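Local coordinates for mannitol dehydrogenase (Pseudomonas fluorescens, PDB 1LJ8), which binds NAD and probably catalyses the NAD-dependent interconversion of mannitol and fructose as a long-chain mannitol 2-dehydrogenase, at residues I232-H240 with F362-R373. Numbering follows the deposited sequence.
Sequences ITPMTSTAH and FSNQAIADQLER. With NAD (nicotinamide-adenine-dinucleotide), chain B.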
# COMPACT_ATOMS: atom_id res chain seq x y z
N ILE A 232 2.38 -8.85 -3.79
CA ILE A 232 3.41 -8.62 -2.76
C ILE A 232 4.65 -8.09 -3.45
O ILE A 232 5.25 -8.72 -4.33
CB ILE A 232 3.69 -9.90 -1.96
CG1 ILE A 232 2.44 -10.22 -1.09
CG2 ILE A 232 4.89 -9.70 -1.04
CD1 ILE A 232 2.44 -11.73 -0.60
N THR A 233 5.06 -6.90 -3.00
CA THR A 233 6.17 -6.19 -3.65
C THR A 233 7.15 -5.68 -2.60
O THR A 233 6.95 -4.62 -1.98
CB THR A 233 5.59 -5.00 -4.50
OG1 THR A 233 4.62 -5.51 -5.47
CG2 THR A 233 6.75 -4.24 -5.26
N PRO A 234 8.19 -6.44 -2.34
CA PRO A 234 9.19 -6.04 -1.34
C PRO A 234 9.92 -4.73 -1.76
O PRO A 234 9.79 -4.28 -2.92
CB PRO A 234 10.20 -7.20 -1.37
CG PRO A 234 9.36 -8.41 -1.84
CD PRO A 234 8.45 -7.81 -2.89
N MSE A 235 10.72 -4.19 -0.84
CA MSE A 235 11.58 -3.04 -1.13
C MSE A 235 12.76 -3.59 -1.92
O MSE A 235 13.17 -4.75 -1.72
CB MSE A 235 12.11 -2.39 0.17
CG MSE A 235 11.01 -2.01 1.13
SE MSE A 235 11.84 -1.10 2.66
CE MSE A 235 12.75 -2.65 3.45
N THR A 236 13.28 -2.80 -2.85
CA THR A 236 14.42 -3.26 -3.61
C THR A 236 15.66 -2.96 -2.78
O THR A 236 16.19 -1.88 -2.79
CB THR A 236 14.49 -2.55 -4.97
OG1 THR A 236 13.38 -3.01 -5.77
CG2 THR A 236 15.84 -2.87 -5.70
N SER A 237 16.10 -3.95 -2.03
CA SER A 237 17.31 -3.79 -1.21
C SER A 237 18.52 -4.03 -2.14
O SER A 237 18.40 -4.45 -3.31
CB SER A 237 17.27 -4.85 -0.13
OG SER A 237 17.32 -6.11 -0.80
N THR A 238 19.72 -3.76 -1.63
CA THR A 238 20.89 -4.01 -2.44
C THR A 238 20.97 -5.47 -2.84
O THR A 238 21.35 -5.80 -3.96
CB THR A 238 22.15 -3.62 -1.66
OG1 THR A 238 22.11 -2.22 -1.43
CG2 THR A 238 23.40 -3.96 -2.44
N ALA A 239 20.65 -6.37 -1.92
CA ALA A 239 20.72 -7.79 -2.25
C ALA A 239 19.78 -8.13 -3.41
O ALA A 239 20.14 -8.90 -4.30
CB ALA A 239 20.36 -8.62 -1.02
N HIS A 240 18.57 -7.58 -3.38
CA HIS A 240 17.62 -7.86 -4.49
C HIS A 240 18.21 -7.37 -5.81
O HIS A 240 18.18 -8.05 -6.83
CB HIS A 240 16.28 -7.18 -4.18
CG HIS A 240 15.37 -8.02 -3.32
ND1 HIS A 240 14.88 -9.23 -3.76
CD2 HIS A 240 14.85 -7.83 -2.08
CE1 HIS A 240 14.09 -9.75 -2.83
NE2 HIS A 240 14.06 -8.93 -1.80
N PHE A 362 2.75 -16.21 1.56
CA PHE A 362 3.69 -15.69 2.56
C PHE A 362 4.87 -16.66 2.79
O PHE A 362 5.89 -16.25 3.30
CB PHE A 362 3.02 -15.51 3.94
CG PHE A 362 2.07 -14.34 4.04
CD1 PHE A 362 1.48 -14.06 5.27
CD2 PHE A 362 1.73 -13.57 2.94
CE1 PHE A 362 0.56 -13.00 5.40
CE2 PHE A 362 0.80 -12.51 3.04
CZ PHE A 362 0.22 -12.24 4.28
N SER A 363 4.70 -17.93 2.42
CA SER A 363 5.75 -18.95 2.59
C SER A 363 6.76 -18.94 1.45
O SER A 363 7.78 -19.67 1.49
CB SER A 363 5.10 -20.36 2.71
OG SER A 363 4.21 -20.39 3.84
N ASN A 364 6.50 -18.10 0.44
CA ASN A 364 7.42 -17.93 -0.71
C ASN A 364 8.82 -17.55 -0.16
O ASN A 364 9.05 -16.47 0.38
CB ASN A 364 6.83 -16.83 -1.62
CG ASN A 364 7.70 -16.50 -2.82
OD1 ASN A 364 8.87 -16.88 -2.91
ND2 ASN A 364 7.11 -15.74 -3.74
N GLN A 365 9.79 -18.45 -0.29
CA GLN A 365 11.10 -18.14 0.28
C GLN A 365 11.94 -17.28 -0.64
O GLN A 365 12.75 -16.48 -0.18
CB GLN A 365 11.89 -19.43 0.56
CG GLN A 365 11.06 -20.54 1.23
CD GLN A 365 10.98 -20.41 2.74
OE1 GLN A 365 12.00 -20.32 3.42
NE2 GLN A 365 9.74 -20.42 3.28
N ALA A 366 11.75 -17.43 -1.94
CA ALA A 366 12.58 -16.70 -2.90
C ALA A 366 12.37 -15.19 -2.89
O ALA A 366 13.31 -14.45 -3.12
CB ALA A 366 12.31 -17.22 -4.28
N ILE A 367 11.14 -14.76 -2.61
CA ILE A 367 10.79 -13.33 -2.65
C ILE A 367 11.50 -12.48 -1.61
O ILE A 367 11.79 -11.30 -1.84
CB ILE A 367 9.23 -13.16 -2.58
CG1 ILE A 367 8.76 -11.74 -2.98
CG2 ILE A 367 8.77 -13.51 -1.17
CD1 ILE A 367 9.20 -11.27 -4.36
N ALA A 368 11.76 -13.03 -0.44
CA ALA A 368 12.46 -12.29 0.60
C ALA A 368 11.84 -10.91 0.91
O ALA A 368 12.49 -9.85 0.85
CB ALA A 368 13.97 -12.16 0.22
N ASP A 369 10.58 -10.93 1.29
CA ASP A 369 9.86 -9.71 1.64
C ASP A 369 10.23 -9.32 3.06
O ASP A 369 10.19 -10.12 4.00
CB ASP A 369 8.35 -9.95 1.49
CG ASP A 369 7.55 -8.67 1.66
OD1 ASP A 369 8.19 -7.61 1.54
OD2 ASP A 369 6.32 -8.74 1.91
N GLN A 370 10.62 -8.07 3.23
CA GLN A 370 11.14 -7.60 4.50
C GLN A 370 10.17 -7.26 5.61
O GLN A 370 9.24 -6.50 5.39
CB GLN A 370 12.00 -6.35 4.27
CG GLN A 370 13.02 -6.52 3.14
CD GLN A 370 12.50 -6.01 1.79
OE1 GLN A 370 11.34 -5.62 1.65
NE2 GLN A 370 13.40 -6.00 0.79
N LEU A 371 10.39 -7.81 6.81
CA LEU A 371 9.54 -7.43 7.91
C LEU A 371 9.69 -5.92 8.16
O LEU A 371 8.74 -5.28 8.60
CB LEU A 371 9.85 -8.24 9.21
CG LEU A 371 9.52 -9.74 9.10
CD1 LEU A 371 9.67 -10.35 10.52
CD2 LEU A 371 8.08 -9.97 8.52
N GLU A 372 10.84 -5.32 7.84
CA GLU A 372 10.93 -3.87 8.04
C GLU A 372 9.90 -3.12 7.16
O GLU A 372 9.37 -2.09 7.57
CB GLU A 372 12.32 -3.36 7.71
CG GLU A 372 12.45 -1.90 8.12
CD GLU A 372 13.89 -1.39 8.20
OE1 GLU A 372 14.79 -2.15 8.63
OE2 GLU A 372 14.10 -0.22 7.85
N ARG A 373 9.64 -3.67 5.97
CA ARG A 373 8.65 -3.08 5.07
C ARG A 373 7.27 -3.32 5.67
O ARG A 373 6.47 -2.41 5.80
CB ARG A 373 8.69 -3.74 3.68
CG ARG A 373 7.72 -3.12 2.68
CD ARG A 373 7.63 -3.93 1.37
NE ARG A 373 6.85 -5.14 1.60
CZ ARG A 373 5.52 -5.15 1.68
NH1 ARG A 373 4.81 -4.01 1.57
NH2 ARG A 373 4.89 -6.31 1.86
PA NAD B . 7.15 2.62 -1.56
O1A NAD B . 7.71 2.95 -0.28
O2A NAD B . 7.93 1.96 -2.65
O5B NAD B . 6.53 3.92 -2.25
C5B NAD B . 5.56 4.74 -1.52
C4B NAD B . 5.39 5.91 -2.51
O4B NAD B . 4.37 6.81 -1.90
C3B NAD B . 6.62 6.86 -2.67
O3B NAD B . 6.60 7.31 -4.04
C2B NAD B . 6.33 7.98 -1.65
O2B NAD B . 7.02 9.19 -1.95
C1B NAD B . 4.84 8.15 -1.84
N9A NAD B . 4.16 8.79 -0.76
C8A NAD B . 4.19 8.57 0.60
N7A NAD B . 3.37 9.36 1.26
C5A NAD B . 2.78 10.13 0.28
C6A NAD B . 1.81 11.13 0.40
N6A NAD B . 1.24 11.53 1.54
N1A NAD B . 1.39 11.77 -0.76
C2A NAD B . 1.91 11.43 -2.00
N3A NAD B . 2.85 10.43 -2.15
C4A NAD B . 3.26 9.81 -0.97
O3 NAD B . 5.85 1.75 -1.24
PN NAD B . 5.07 0.65 -2.10
O1N NAD B . 5.58 -0.68 -1.76
O2N NAD B . 5.14 1.06 -3.51
O5D NAD B . 3.61 0.73 -1.51
C5D NAD B . 2.88 1.92 -1.74
C4D NAD B . 1.48 1.59 -1.44
O4D NAD B . 0.87 0.71 -2.41
C3D NAD B . 1.14 0.98 -0.04
O3D NAD B . 1.16 1.95 1.00
C2D NAD B . -0.19 0.28 -0.28
O2D NAD B . -1.28 1.16 -0.06
C1D NAD B . -0.08 -0.18 -1.76
N1N NAD B . 0.30 -1.59 -1.93
C2N NAD B . 1.60 -2.10 -1.74
C3N NAD B . 1.78 -3.46 -1.86
C7N NAD B . 3.18 -4.04 -1.61
O7N NAD B . 3.27 -5.27 -1.52
N7N NAD B . 4.23 -3.26 -1.43
C4N NAD B . 0.64 -4.36 -2.15
C5N NAD B . -0.65 -3.78 -2.37
C6N NAD B . -0.84 -2.38 -2.26
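Pro234 lies at the tightly packed centre of this contact, its ring crossing the Ile367 side chain at about a right angle, with Pro234 CG 3.6 Å from Ile367 CG1. The carboxylate of Asp369 borders the same proline, OD1 lying 3.4 Å from Pro234 CA, while OD2 faces Ile232 CG2. Arg373 grips this carboxylate side-on: NE reaches OD1 and NH2 reaches OD2, each at 2.8 Å and each on a syn lone pair, two in-plane bonds that fix the rotation of the guanidinium about its chain. Over one face of that guanidinium lie Thr233 O and O7N of NAD. Residues 232-240 belong to the Rossmann domain and 362-373 to the helical C-terminal domain of this long-chain dehydrogenase, and they meet directly beside the nicotinamide, whose carboxamide makes two hydrogen bonds with the backbone, Thr233 N donating to NAD O7N and NAD N7N donating to Thr233 O. Gln370, which follows Asp369, spans the backbone of Met235 with its amide, OE1 accepting from Met235 N in the carbonyl plane (2.9 Å) and NE2 giving to Met235 O (2.8 Å). A bend at chi2 (94°) turns the amide to meet both groups. His240 gives a nearly straight bond from NE2 to Ala368 O (3.2 Å, 168°); the oxygen lies in the imidazole plane, whereas NE2 sits above the carbonyl plane of Ala368. Toward solvent the packing thins: the exposed selenomethionine Met235 still lays its CE against the Gln370 amide, but reaches Glu372 only at 4.3 Å, CE to CB.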